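Putative oxidoreductase molybdopterin-binding subunit (Sulfolobus tokodaii, PDB 4ZOH) binds a pterin cytosine dinucleotide cofactor and probably serves as the molybdopterin-binding subunit of an oxidoreductase of the aldehyde oxidase and xanthine dehydrogenase family. Local coordinates at residues V34-S39 with L239-T244; G53-E58 with I82-D87; V302-G307 with V378-G383; P306-I311 with K364-T369. All coordinates share one frame; numbering follows the deposited sequence.

Contact 1. Residues V34-S39 with L239-T244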
loop_
_atom_site.group_PDB
_atom_site.type_symbol
_atom_site.label_atom_id
_atom_site.label_comp_id
_atom_site.label_asym_id
_atom_site.label_seq_id
_atom_site.Cartn_x
_atom_site.Cartn_y
_atom_site.Cartn_z
ATOM N N VAL A 34 12.112 -11.653 3.822
ATOM C CA VAL A 34 12.561 -12.992 3.373
ATOM C C VAL A 34 13.972 -12.884 2.786
ATOM O O VAL A 34 14.221 -12.043 1.919
ATOM C CB VAL A 34 11.542 -13.557 2.344
ATOM C CG1 VAL A 34 11.918 -14.926 1.760
ATOM C CG2 VAL A 34 10.137 -13.652 2.974
ATOM N N ALA A 35 14.888 -13.736 3.234
ATOM C CA ALA A 35 16.206 -13.829 2.601
ATOM C C ALA A 35 16.474 -15.295 2.271
ATOM O O ALA A 35 15.948 -16.194 2.962
ATOM C CB ALA A 35 17.277 -13.228 3.524
ATOM N N PHE A 36 17.280 -15.540 1.231
ATOM C CA PHE A 36 17.669 -16.876 0.860
ATOM C C PHE A 36 19.094 -17.216 1.279
ATOM O O PHE A 36 19.997 -16.400 1.117
ATOM C CB PHE A 36 17.446 -17.123 -0.630
ATOM C CG PHE A 36 16.020 -17.025 -1.029
ATOM C CD1 PHE A 36 15.276 -18.200 -1.346
ATOM C CD2 PHE A 36 15.376 -15.757 -1.089
ATOM C CE1 PHE A 36 13.944 -18.139 -1.709
ATOM C CE2 PHE A 36 14.021 -15.705 -1.465
ATOM C CZ PHE A 36 13.301 -16.880 -1.760
ATOM N N VAL A 37 19.274 -18.412 1.864
ATOM C CA VAL A 37 20.598 -19.031 2.072
ATOM C C VAL A 37 20.976 -19.608 0.722
ATOM O O VAL A 37 20.130 -20.214 0.038
ATOM C CB VAL A 37 20.574 -20.170 3.154
ATOM C CG1 VAL A 37 21.987 -20.747 3.416
ATOM C CG2 VAL A 37 19.967 -19.659 4.471
ATOM N N ARG A 38 22.218 -19.371 0.309
ATOM C CA ARG A 38 22.697 -19.831 -1.046
ATOM C C ARG A 38 23.897 -20.791 -0.962
ATOM O O ARG A 38 24.665 -20.736 0.035
ATOM C CB ARG A 38 23.101 -18.606 -1.884
ATOM C CG ARG A 38 21.862 -17.798 -2.299
ATOM C CD ARG A 38 22.284 -16.407 -2.812
ATOM N NE ARG A 38 21.133 -15.534 -2.934
ATOM C CZ ARG A 38 20.211 -15.576 -3.862
ATOM N NH1 ARG A 38 20.257 -16.428 -4.861
ATOM N NH2 ARG A 38 19.217 -14.672 -3.819
ATOM N N SER A 39 24.026 -21.676 -1.959
ATOM C CA SER A 39 25.130 -22.655 -1.969
ATOM C C SER A 39 26.460 -21.929 -1.943
ATOM O O SER A 39 26.693 -20.954 -2.737
ATOM C CB SER A 39 25.066 -23.577 -3.165
ATOM O OG SER A 39 26.077 -24.564 -3.015
ATOM N N LEU A 239 5.074 -10.798 2.412
ATOM C CA LEU A 239 6.445 -11.256 2.492
ATOM C C LEU A 239 7.179 -10.454 1.407
ATOM O O LEU A 239 6.812 -10.533 0.212
ATOM C CB LEU A 239 6.480 -12.748 2.081
ATOM C CG LEU A 239 5.684 -13.811 2.916
ATOM C CD1 LEU A 239 6.125 -15.209 2.414
ATOM C CD2 LEU A 239 5.872 -13.711 4.441
ATOM N N LYS A 240 8.177 -9.692 1.857
ATOM C CA LYS A 240 9.034 -8.859 1.016
ATOM C C LYS A 240 10.373 -9.563 0.833
ATOM O O LYS A 240 11.035 -9.946 1.814
ATOM C CB LYS A 240 9.292 -7.490 1.715
ATOM C CG LYS A 240 10.309 -6.569 1.039
ATOM C CD LYS A 240 9.698 -5.901 -0.226
ATOM C CE LYS A 240 8.632 -4.823 0.063
ATOM N NZ LYS A 240 9.323 -3.671 0.782
ATOM N N TRP A 241 10.773 -9.715 -0.417
ATOM C CA TRP A 241 12.080 -10.243 -0.672
ATOM C C TRP A 241 12.910 -9.186 -1.462
ATOM O O TRP A 241 12.468 -8.749 -2.571
ATOM C CB TRP A 241 11.941 -11.488 -1.552
ATOM C CG TRP A 241 13.304 -11.879 -2.155
ATOM C CD1 TRP A 241 14.428 -12.209 -1.478
ATOM C CD2 TRP A 241 13.671 -11.889 -3.553
ATOM N NE1 TRP A 241 15.466 -12.502 -2.378
ATOM C CE2 TRP A 241 15.011 -12.326 -3.641
ATOM C CE3 TRP A 241 12.976 -11.628 -4.741
ATOM C CZ2 TRP A 241 15.699 -12.464 -4.897
ATOM C CZ3 TRP A 241 13.641 -11.831 -5.985
ATOM C CH2 TRP A 241 14.995 -12.219 -6.036
ATOM N N VAL A 242 14.079 -8.805 -0.937
ATOM C CA VAL A 242 15.013 -7.967 -1.723
ATOM C C VAL A 242 16.435 -8.499 -1.515
ATOM O O VAL A 242 16.947 -8.413 -0.442
ATOM C CB VAL A 242 14.956 -6.470 -1.372
ATOM C CG1 VAL A 242 15.924 -5.658 -2.265
ATOM C CG2 VAL A 242 13.536 -5.938 -1.493
ATOM N N PRO A 243 17.059 -9.050 -2.556
ATOM C CA PRO A 243 18.457 -9.528 -2.455
ATOM C C PRO A 243 19.443 -8.390 -2.236
ATOM O O PRO A 243 19.175 -7.220 -2.653
ATOM C CB PRO A 243 18.693 -10.209 -3.815
ATOM C CG PRO A 243 17.793 -9.409 -4.718
ATOM C CD PRO A 243 16.569 -9.104 -3.943
ATOM N N THR A 244 20.549 -8.682 -1.573
ATOM C CA THR A 244 21.668 -7.731 -1.612
ATOM C C THR A 244 22.281 -7.714 -3.032
ATOM O O THR A 244 22.011 -8.610 -3.895
ATOM C CB THR A 244 22.760 -8.114 -0.629
ATOM O OG1 THR A 244 23.395 -9.285 -1.131
ATOM C CG2 THR A 244 22.171 -8.366 0.820
HETATM O O HOH W 1 16.643 -11.080 0.857
HETATM O O HOH W 2 17.851 -13.179 -0.605
#
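Trp241 lies beside Val34 and Phe36, and Trp241 and Val34 carry the largest share of the contact between the neighbouring strands 32-38 and 239-241. Trp241 CB sits 4.4 Å from Val34 CB. Its CG is anti to the backbone N (chi1 165°), which carries the indole alongside strand 32-38 towards Phe36. Trp241 CD1 then meets two groups at once: Val34 O at the indole edge, in the ring plane and 3.4 Å away, and Phe36 CE2 over one face at 3.5 Å. The two rings form a T-shaped stack, the phenyl edge toward the five-membered ring and the planes 83° apart. Next along the rim, Trp241 NE1 lies close to Phe36 CD2 and gives its hydrogen to a water 3.0 Å away; the same water accepts from Phe36 N, so a buried indole N-H and a backbone N-H share one acceptor. At the far end CZ2 is only loosely approached by Arg38 NH2. Pro243 CD rests 3.5 Å above the plane of the Trp241 indole, towards its rim.

The one direct backbone bond runs from Val34 N to Lys240 O, 2.8 Å long, while Val34 CG2 packs on Leu239 CB. A second water donates to both Val34 O and Val242 O, linking strand 32-38 to Val242, just past strand 239-241.

Arg38 forms salt bridges with Glu224 and Glu247, and Lys240 with Asp24 and Glu27. Helix 223-235 covers Val34, Phe36 and Trp241 through Glu224, Ala227 and Leu228, strand 79-85 flanks strand 32-38 on its other side, and Ile95 of helix 88-95 packs on Ala35 and Val37.

Contact 2. Residues G53-E58 with I82-D87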
loop_
_atom_site.group_PDB
_atom_site.type_symbol
_atom_site.label_atom_id
_atom_site.label_comp_id
_atom_site.label_asym_id
_atom_site.label_seq_id
_atom_site.Cartn_x
_atom_site.Cartn_y
_atom_site.Cartn_z
ATOM N N GLY A 53 11.435 -20.300 11.492
ATOM C CA GLY A 53 11.795 -19.161 10.634
ATOM C C GLY A 53 12.690 -19.618 9.495
ATOM O O GLY A 53 13.108 -18.784 8.694
ATOM N N ILE A 54 12.938 -20.945 9.399
ATOM C CA ILE A 54 13.854 -21.546 8.409
ATOM C C ILE A 54 13.123 -22.576 7.615
ATOM O O ILE A 54 12.617 -23.557 8.160
ATOM C CB ILE A 54 15.162 -22.066 9.055
ATOM C CG1 ILE A 54 15.916 -20.889 9.703
ATOM C CG2 ILE A 54 16.052 -22.703 8.007
ATOM C CD1 ILE A 54 16.922 -21.308 10.751
ATOM N N PHE A 55 12.978 -22.298 6.322
ATOM C CA PHE A 55 12.304 -23.157 5.341
ATOM C C PHE A 55 13.325 -23.747 4.370
ATOM O O PHE A 55 14.441 -23.205 4.211
ATOM C CB PHE A 55 11.148 -22.386 4.593
ATOM C CG PHE A 55 10.099 -21.853 5.544
ATOM C CD1 PHE A 55 8.899 -22.562 5.747
ATOM C CD2 PHE A 55 10.362 -20.715 6.328
ATOM C CE1 PHE A 55 7.958 -22.101 6.668
ATOM C CE2 PHE A 55 9.442 -20.249 7.250
ATOM C CZ PHE A 55 8.256 -20.950 7.438
ATOM N N THR A 56 12.968 -24.851 3.713
ATOM C CA THR A 56 13.969 -25.474 2.850
ATOM C C THR A 56 13.303 -25.739 1.535
ATOM O O THR A 56 12.103 -25.492 1.388
ATOM C CB THR A 56 14.483 -26.836 3.431
ATOM O OG1 THR A 56 13.419 -27.756 3.336
ATOM C CG2 THR A 56 14.904 -26.691 4.877
ATOM N N GLY A 57 14.049 -26.323 0.608
ATOM C CA GLY A 57 13.480 -26.623 -0.673
ATOM C C GLY A 57 12.312 -27.557 -0.586
ATOM O O GLY A 57 11.482 -27.577 -1.501
ATOM N N GLU A 58 12.266 -28.381 0.461
ATOM C CA GLU A 58 11.145 -29.365 0.620
ATOM C C GLU A 58 9.827 -28.670 0.825
ATOM O O GLU A 58 8.809 -29.188 0.444
ATOM C CB GLU A 58 11.383 -30.349 1.815
ATOM C CG GLU A 58 12.664 -31.201 1.666
ATOM C CD GLU A 58 12.646 -32.238 0.515
ATOM O OE1 GLU A 58 11.621 -32.436 -0.213
ATOM O OE2 GLU A 58 13.710 -32.899 0.329
ATOM N N ILE A 82 15.398 -20.822 2.945
ATOM C CA ILE A 82 14.690 -19.514 2.995
ATOM C C ILE A 82 14.490 -19.147 4.462
ATOM O O ILE A 82 13.961 -19.980 5.219
ATOM C CB ILE A 82 13.310 -19.526 2.326
ATOM C CG1 ILE A 82 13.308 -20.207 0.970
ATOM C CG2 ILE A 82 12.789 -18.097 2.230
ATOM C CD1 ILE A 82 12.778 -21.616 0.964
ATOM N N VAL A 83 14.944 -17.957 4.885
ATOM C CA VAL A 83 14.670 -17.534 6.204
ATOM C C VAL A 83 13.622 -16.422 6.155
ATOM O O VAL A 83 13.567 -15.640 5.147
ATOM C CB VAL A 83 15.892 -17.113 6.996
ATOM C CG1 VAL A 83 17.006 -18.212 6.940
ATOM C CG2 VAL A 83 16.447 -15.750 6.601
ATOM N N ILE A 84 12.819 -16.341 7.243
ATOM C CA ILE A 84 11.787 -15.282 7.432
ATOM C C ILE A 84 11.968 -14.551 8.765
ATOM O O ILE A 84 12.178 -15.179 9.818
ATOM C CB ILE A 84 10.367 -15.833 7.266
ATOM C CG1 ILE A 84 10.346 -16.779 6.049
ATOM C CG2 ILE A 84 9.332 -14.672 7.208
ATOM C CD1 ILE A 84 9.074 -16.915 5.257
ATOM N N ALA A 85 11.990 -13.222 8.734
ATOM C CA ALA A 85 12.123 -12.494 9.990
ATOM C C ALA A 85 11.315 -11.177 9.953
ATOM O O ALA A 85 10.713 -10.818 8.931
ATOM C CB ALA A 85 13.596 -12.237 10.331
ATOM N N LYS A 86 11.333 -10.474 11.067
ATOM C CA LYS A 86 10.574 -9.263 11.272
ATOM C C LYS A 86 11.022 -8.173 10.355
ATOM O O LYS A 86 10.197 -7.354 10.001
ATOM C CB LYS A 86 10.748 -8.826 12.726
ATOM C CG LYS A 86 10.361 -7.409 13.127
ATOM C CD LYS A 86 11.190 -6.906 14.318
ATOM C CE LYS A 86 10.364 -6.028 15.248
ATOM N NZ LYS A 86 10.680 -6.228 16.704
ATOM N N ASP A 87 12.326 -8.113 10.053
ATOM C CA ASP A 87 12.878 -7.131 9.093
ATOM C C ASP A 87 14.195 -7.600 8.466
ATOM O O ASP A 87 14.746 -8.644 8.872
ATOM C CB ASP A 87 13.009 -5.742 9.720
ATOM C CG ASP A 87 14.217 -5.590 10.530
ATOM O OD1 ASP A 87 14.908 -6.546 10.894
ATOM O OD2 ASP A 87 14.507 -4.476 10.816
#
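Phe55 and Ile82 face each other as an antiparallel hydrogen-bonded pair, with Ile54 and Val83 forming the non-hydrogen-bonded pair next to it. Three backbone hydrogen bonds join the strands. Phe55 N reaches Ile82 O over 2.7 Å and almost straight (173°); Ile82 N returns to Phe55 O at 2.9 Å, its N lying well above the carbonyl plane; and Ile84 N meets Gly53 O in the carbonyl plane, also at 2.9 Å. Gly53 has a positive phi of 88°, which lets the chain turn into the strand. Within segment 53-58 a further bond comes from a side chain, Thr56 OG1 accepting from Glu58 N in an ST turn.

Two CA-H...O contacts fill in between the backbone bonds: Val83 CA comes within 3.2 Å of Gly53 O, and Ile54 CA makes a longer approach to Ile82 O.

Apolar contacts divide between the two faces of the sheet. On one, Ile54 CG1 and Val83 CG1 touch at 4.0 Å, the side chains lying side by side and pointing the same way. On the other, Phe55 CG is anti to its carbonyl carbon (chi1 -59°), which swings the ring along the strand so that Phe55 CE2 meets Ile84 CG1 at 3.8 Å. Ile82 O lies at the edge of that ring, in its plane, and Ile82 CD1 packs on Phe55 CB.

Strand 54-56 is outermost in the sheet within this chain. Helix 223-235 packs on Phe55, Ile82 and Ile84 through Leu231, Met234 and Leu235, while Leu94 and Ile95 of helix 88-95 cover Val83 from the opposite face.

Contact 3. Residues V302-G307 with V378-G383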
loop_
_atom_site.group_PDB
_atom_site.type_symbol
_atom_site.label_atom_id
_atom_site.label_comp_id
_atom_site.label_asym_id
_atom_site.label_seq_id
_atom_site.Cartn_x
_atom_site.Cartn_y
_atom_site.Cartn_z
ATOM N N VAL A 302 23.558 -18.364 -33.777
ATOM C CA VAL A 302 23.888 -19.098 -35.013
ATOM C C VAL A 302 23.184 -18.450 -36.185
ATOM O O VAL A 302 23.805 -18.165 -37.202
ATOM C CB VAL A 302 23.554 -20.633 -35.016
ATOM C CG1 VAL A 302 24.271 -21.322 -36.209
ATOM C CG2 VAL A 302 24.042 -21.300 -33.754
ATOM N N ARG A 303 21.902 -18.182 -36.057
ATOM C CA ARG A 303 21.199 -17.768 -37.235
ATOM C C ARG A 303 21.639 -16.379 -37.759
ATOM O O ARG A 303 21.293 -16.004 -38.872
ATOM C CB ARG A 303 19.694 -17.904 -37.057
ATOM C CG ARG A 303 18.998 -16.818 -36.248
ATOM C CD ARG A 303 17.765 -17.473 -35.576
ATOM N NE ARG A 303 16.753 -17.637 -36.609
ATOM C CZ ARG A 303 15.715 -16.838 -36.817
ATOM N NH1 ARG A 303 15.449 -15.807 -35.998
ATOM N NH2 ARG A 303 14.896 -17.108 -37.830
ATOM N N MET A 304 22.386 -15.617 -36.961
ATOM C CA MET A 304 22.743 -14.246 -37.374
ATOM C C MET A 304 24.184 -14.145 -37.847
ATOM O O MET A 304 24.566 -13.090 -38.349
ATOM C CB MET A 304 22.497 -13.177 -36.262
ATOM C CG MET A 304 21.052 -13.125 -35.802
ATOM S SD MET A 304 19.844 -12.691 -37.040
ATOM C CE MET A 304 20.455 -11.040 -37.344
ATOM N N LEU A 305 24.978 -15.192 -37.622
ATOM C CA LEU A 305 26.329 -15.366 -38.222
ATOM C C LEU A 305 26.513 -14.966 -39.702
ATOM O O LEU A 305 27.562 -14.516 -40.046
ATOM C CB LEU A 305 26.788 -16.816 -38.093
ATOM C CG LEU A 305 27.327 -17.229 -36.727
ATOM C CD1 LEU A 305 27.664 -18.720 -36.678
ATOM C CD2 LEU A 305 28.533 -16.424 -36.343
ATOM N N PRO A 306 25.509 -15.147 -40.583
ATOM C CA PRO A 306 25.840 -14.633 -41.919
ATOM C C PRO A 306 25.833 -13.084 -42.028
ATOM O O PRO A 306 26.287 -12.522 -43.049
ATOM C CB PRO A 306 24.731 -15.234 -42.819
ATOM C CG PRO A 306 24.100 -16.354 -42.033
ATOM C CD PRO A 306 24.200 -15.833 -40.601
ATOM N N GLY A 307 25.270 -12.401 -41.025
ATOM C CA GLY A 307 25.265 -10.959 -40.998
ATOM C C GLY A 307 24.608 -10.363 -42.240
ATOM O O GLY A 307 23.601 -10.866 -42.748
ATOM N N VAL A 378 16.995 -16.691 -42.162
ATOM C CA VAL A 378 16.406 -15.423 -41.621
ATOM C C VAL A 378 16.053 -14.490 -42.793
ATOM O O VAL A 378 16.918 -14.122 -43.588
ATOM C CB VAL A 378 17.396 -14.684 -40.712
ATOM C CG1 VAL A 378 16.674 -13.554 -39.973
ATOM C CG2 VAL A 378 18.089 -15.651 -39.775
ATOM N N THR A 379 14.809 -14.102 -42.898
ATOM C CA THR A 379 14.438 -13.103 -43.886
ATOM C C THR A 379 14.615 -11.656 -43.369
ATOM O O THR A 379 13.925 -11.203 -42.439
ATOM C CB THR A 379 13.011 -13.324 -44.374
ATOM O OG1 THR A 379 12.975 -14.601 -45.034
ATOM C CG2 THR A 379 12.562 -12.226 -45.399
ATOM N N TYR A 380 15.570 -10.967 -43.972
ATOM C CA TYR A 380 15.782 -9.573 -43.745
ATOM C C TYR A 380 14.757 -8.880 -44.604
ATOM O O TYR A 380 14.798 -8.989 -45.845
ATOM C CB TYR A 380 17.163 -9.216 -44.181
ATOM C CG TYR A 380 18.298 -9.959 -43.529
ATOM C CD1 TYR A 380 18.204 -10.550 -42.231
ATOM C CD2 TYR A 380 19.517 -10.063 -44.201
ATOM C CE1 TYR A 380 19.286 -11.252 -41.677
ATOM C CE2 TYR A 380 20.601 -10.739 -43.644
ATOM C CZ TYR A 380 20.485 -11.317 -42.382
ATOM O OH TYR A 380 21.613 -11.959 -41.882
ATOM N N ASP A 381 13.815 -8.154 -43.975
ATOM C CA ASP A 381 12.580 -7.833 -44.701
ATOM C C ASP A 381 12.550 -6.605 -45.581
ATOM O O ASP A 381 11.848 -6.613 -46.632
ATOM C CB ASP A 381 11.380 -7.770 -43.756
ATOM C CG ASP A 381 11.597 -6.787 -42.537
ATOM O OD1 ASP A 381 12.746 -6.324 -42.250
ATOM O OD2 ASP A 381 10.562 -6.541 -41.860
ATOM N N SER A 382 13.209 -5.527 -45.147
ATOM C CA SER A 382 13.056 -4.254 -45.858
ATOM C C SER A 382 14.226 -3.357 -45.499
ATOM O O SER A 382 14.867 -3.540 -44.446
ATOM C CB SER A 382 11.719 -3.550 -45.603
ATOM O OG SER A 382 11.806 -3.006 -44.310
ATOM N N GLY A 383 14.535 -2.462 -46.439
ATOM C CA GLY A 383 15.657 -1.535 -46.338
ATOM C C GLY A 383 16.643 -1.742 -47.465
ATOM O O GLY A 383 16.350 -2.417 -48.453
#
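Gly307, with a positive phi of 57°, closes the type I turn from Met304 to Gly307, at the C-terminal end of helix 288-304, and it presents its carbonyl to the hydroxyl of Tyr380. Tyr380 OH donates to Gly307 O; the modelled 2.4 Å is very short, so the exact length is doubtful. The oxygen lies at the ring edge, near the plane of the phenol.

Val378 is the other main partner. Its CG2 meets Arg303 O at 3.3 Å and packs against Arg303 CG at 3.8 Å. Arg303 CG lies between the backbone N and the carbonyl carbon (chi1 78°) and the chain bends again at chi3, which brings one face of the guanidinium against the Val378 CG2 methyl, towards the rim. Met304 adds looser contacts, SD lying 4.4 Å from Val378 CG2 and CE near Tyr380 CE1. Asn374 ties the two segments together from outside, its ND2 bonding to Arg303 O and Tyr380 OH and its OD1 to Val378 N.

The contact thus joins the C-terminal end of helix 288-304 to the two-stranded hairpin of 372-373 and 379-380. Ile412 of strand 405-412 touches both Met304 and Tyr380, and Val302 leans on strand 313-321.

Contact 4. Residues P306-I311 with K364-T369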
loop_
_atom_site.group_PDB
_atom_site.type_symbol
_atom_site.label_atom_id
_atom_site.label_comp_id
_atom_site.label_asym_id
_atom_site.label_seq_id
_atom_site.Cartn_x
_atom_site.Cartn_y
_atom_site.Cartn_z
ATOM N N PRO A 306 25.509 -15.147 -40.583
ATOM C CA PRO A 306 25.840 -14.633 -41.919
ATOM C C PRO A 306 25.833 -13.084 -42.028
ATOM O O PRO A 306 26.287 -12.522 -43.049
ATOM C CB PRO A 306 24.731 -15.234 -42.819
ATOM C CG PRO A 306 24.100 -16.354 -42.033
ATOM C CD PRO A 306 24.200 -15.833 -40.601
ATOM N N GLY A 307 25.270 -12.401 -41.025
ATOM C CA GLY A 307 25.265 -10.959 -40.998
ATOM C C GLY A 307 24.608 -10.363 -42.240
ATOM O O GLY A 307 23.601 -10.866 -42.748
ATOM N N ILE A 308 25.202 -9.286 -42.745
ATOM C CA ILE A 308 24.658 -8.543 -43.893
ATOM C C ILE A 308 25.319 -8.997 -45.210
ATOM O O ILE A 308 25.130 -8.333 -46.222
ATOM C CB ILE A 308 24.883 -6.990 -43.716
ATOM C CG1 ILE A 308 26.385 -6.670 -43.515
ATOM C CG2 ILE A 308 24.030 -6.454 -42.570
ATOM C CD1 ILE A 308 26.844 -5.442 -44.287
ATOM N N TYR A 309 26.082 -10.101 -45.171
ATOM C CA TYR A 309 26.913 -10.580 -46.279
ATOM C C TYR A 309 26.302 -11.608 -47.275
ATOM O O TYR A 309 25.387 -12.401 -46.956
ATOM C CB TYR A 309 28.232 -11.050 -45.731
ATOM C CG TYR A 309 28.820 -9.986 -44.860
ATOM C CD1 TYR A 309 29.133 -8.728 -45.381
ATOM C CD2 TYR A 309 28.970 -10.178 -43.495
ATOM C CE1 TYR A 309 29.652 -7.739 -44.583
ATOM C CE2 TYR A 309 29.486 -9.196 -42.681
ATOM C CZ TYR A 309 29.795 -7.957 -43.227
ATOM O OH TYR A 309 30.343 -6.956 -42.449
ATOM N N LYS A 310 26.826 -11.608 -48.494
ATOM C CA LYS A 310 26.289 -12.498 -49.529
ATOM C C LYS A 310 27.022 -13.866 -49.422
ATOM O O LYS A 310 27.571 -14.343 -50.393
ATOM C CB LYS A 310 26.415 -11.806 -50.894
ATOM C CG LYS A 310 25.487 -10.607 -51.144
ATOM C CD LYS A 310 25.730 -9.869 -52.493
ATOM C CE LYS A 310 27.210 -9.595 -52.800
ATOM N NZ LYS A 310 27.394 -8.399 -53.695
ATOM N N ILE A 311 27.012 -14.472 -48.229
ATOM C CA ILE A 311 27.713 -15.746 -47.908
ATOM C C ILE A 311 27.162 -16.882 -48.816
ATOM O O ILE A 311 25.941 -16.963 -49.075
ATOM C CB ILE A 311 27.494 -16.157 -46.390
ATOM C CG1 ILE A 311 28.121 -15.157 -45.429
ATOM C CG2 ILE A 311 27.987 -17.550 -46.011
ATOM C CD1 ILE A 311 29.622 -14.979 -45.523
ATOM N N LYS A 364 32.033 -4.548 -50.406
ATOM C CA LYS A 364 32.242 -5.652 -51.347
ATOM C C LYS A 364 31.203 -6.795 -51.128
ATOM O O LYS A 364 30.516 -7.237 -52.103
ATOM C CB LYS A 364 33.692 -6.163 -51.325
ATOM C CG LYS A 364 33.905 -7.306 -52.334
ATOM C CD LYS A 364 35.341 -7.606 -52.696
ATOM C CE LYS A 364 35.762 -6.732 -53.882
ATOM N NZ LYS A 364 37.236 -6.677 -54.129
ATOM N N ASN A 365 31.025 -7.191 -49.849
ATOM C CA ASN A 365 30.229 -8.366 -49.473
ATOM C C ASN A 365 28.792 -8.158 -49.141
ATOM O O ASN A 365 28.045 -9.113 -49.051
ATOM C CB ASN A 365 30.924 -9.094 -48.364
ATOM C CG ASN A 365 32.237 -9.704 -48.819
ATOM O OD1 ASN A 365 32.240 -10.701 -49.532
ATOM N ND2 ASN A 365 33.340 -9.149 -48.376
ATOM N N ALA A 366 28.395 -6.906 -48.985
ATOM C CA ALA A 366 27.053 -6.517 -48.601
ATOM C C ALA A 366 25.954 -6.996 -49.551
ATOM O O ALA A 366 26.047 -6.795 -50.772
ATOM C CB ALA A 366 26.994 -4.974 -48.507
ATOM N N ILE A 367 24.906 -7.608 -48.994
ATOM C CA ILE A 367 23.635 -7.748 -49.685
ATOM C C ILE A 367 23.275 -6.443 -50.459
ATOM O O ILE A 367 23.539 -5.326 -49.977
ATOM C CB ILE A 367 22.531 -8.116 -48.661
ATOM C CG1 ILE A 367 22.748 -9.548 -48.208
ATOM C CG2 ILE A 367 21.120 -8.034 -49.252
ATOM C CD1 ILE A 367 22.260 -9.760 -46.781
ATOM N N ASP A 368 22.664 -6.591 -51.635
ATOM C CA ASP A 368 22.279 -5.429 -52.457
ATOM C C ASP A 368 20.925 -4.918 -51.992
ATOM O O ASP A 368 20.858 -3.946 -51.214
ATOM C CB ASP A 368 22.320 -5.785 -53.940
ATOM C CG ASP A 368 23.555 -6.627 -54.288
ATOM O OD1 ASP A 368 23.390 -7.762 -54.777
ATOM O OD2 ASP A 368 24.700 -6.198 -54.015
ATOM N N THR A 369 19.858 -5.607 -52.390
ATOM C CA THR A 369 18.521 -5.206 -51.938
ATOM C C THR A 369 17.792 -6.201 -51.007
ATOM O O THR A 369 18.087 -7.414 -50.938
ATOM C CB THR A 369 17.591 -4.808 -53.114
ATOM O OG1 THR A 369 17.400 -5.939 -53.975
ATOM C CG2 THR A 369 18.160 -3.583 -53.894
#
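Tyr309, the last residue of a type II' turn from Pro306, is bridged to Ala366 just past helix 358-365 in the cofactor-binding region. Two backbone hydrogen bonds make the bridge: Ile367 N to Ile308 O, 2.9 Å, and Lys310 N to Asn365 O, 2.8 Å. Around the first, Ile367 CD1 folds back to 3.3 Å from Ile308 O, and Ile308 CD1 packs on Ala366 CB. Around the second, Tyr309 CD1 rests on Asn365 CB at 3.5 Å. Tyr309 OH bonds to Glu344, and the Asn365 amide turns away to Ile361 O, Gly270 O and Ile272 N.

Lys310 lies across segment 364-369. Lys310 CG packs 3.7 Å from Ile367 CA. Further out, Lys310 CD passes Ala366 O at 3.5 Å. The bend at chi3 (-46°) brings Lys310 NZ 3.5 Å from Asp368 OD2 in a weak salt bridge to a poorly ordered carboxylate.

The chemistry puts most of the grip in the main chain: the carbonyl of Asn365, at the helix C-terminus, finds its donor in Lys310 N. The ammonium group lies among Asp368 and the carbonyls of Lys364 and Ala366, a setting likely to suit its positive charge, whereas the salt bridge itself probably contributes little.

Overall arrangement
The four contacts form two pairs on opposite sides of the chain's centre. Contacts 1 and 2, centres 9 Å apart, belong to one mixed sheet: contact 2 is nested within the loop closed by contact 1, and Ala35 O probably accepts from Val83 N between them. Contacts 3 and 4, also 9 Å apart, share Pro306 and Gly307 and touch where Tyr380 CE2 packs on Ile367 CD1, 3.7 Å away. The pairs do not meet; contacts 1 and 3 are 42 Å apart between centres and about 29 Å between nearest atoms. Residues of the pterin cytosine dinucleotide pocket fall between positions 213 and 672, so segments 34-39, 53-58 and 82-87 contribute none.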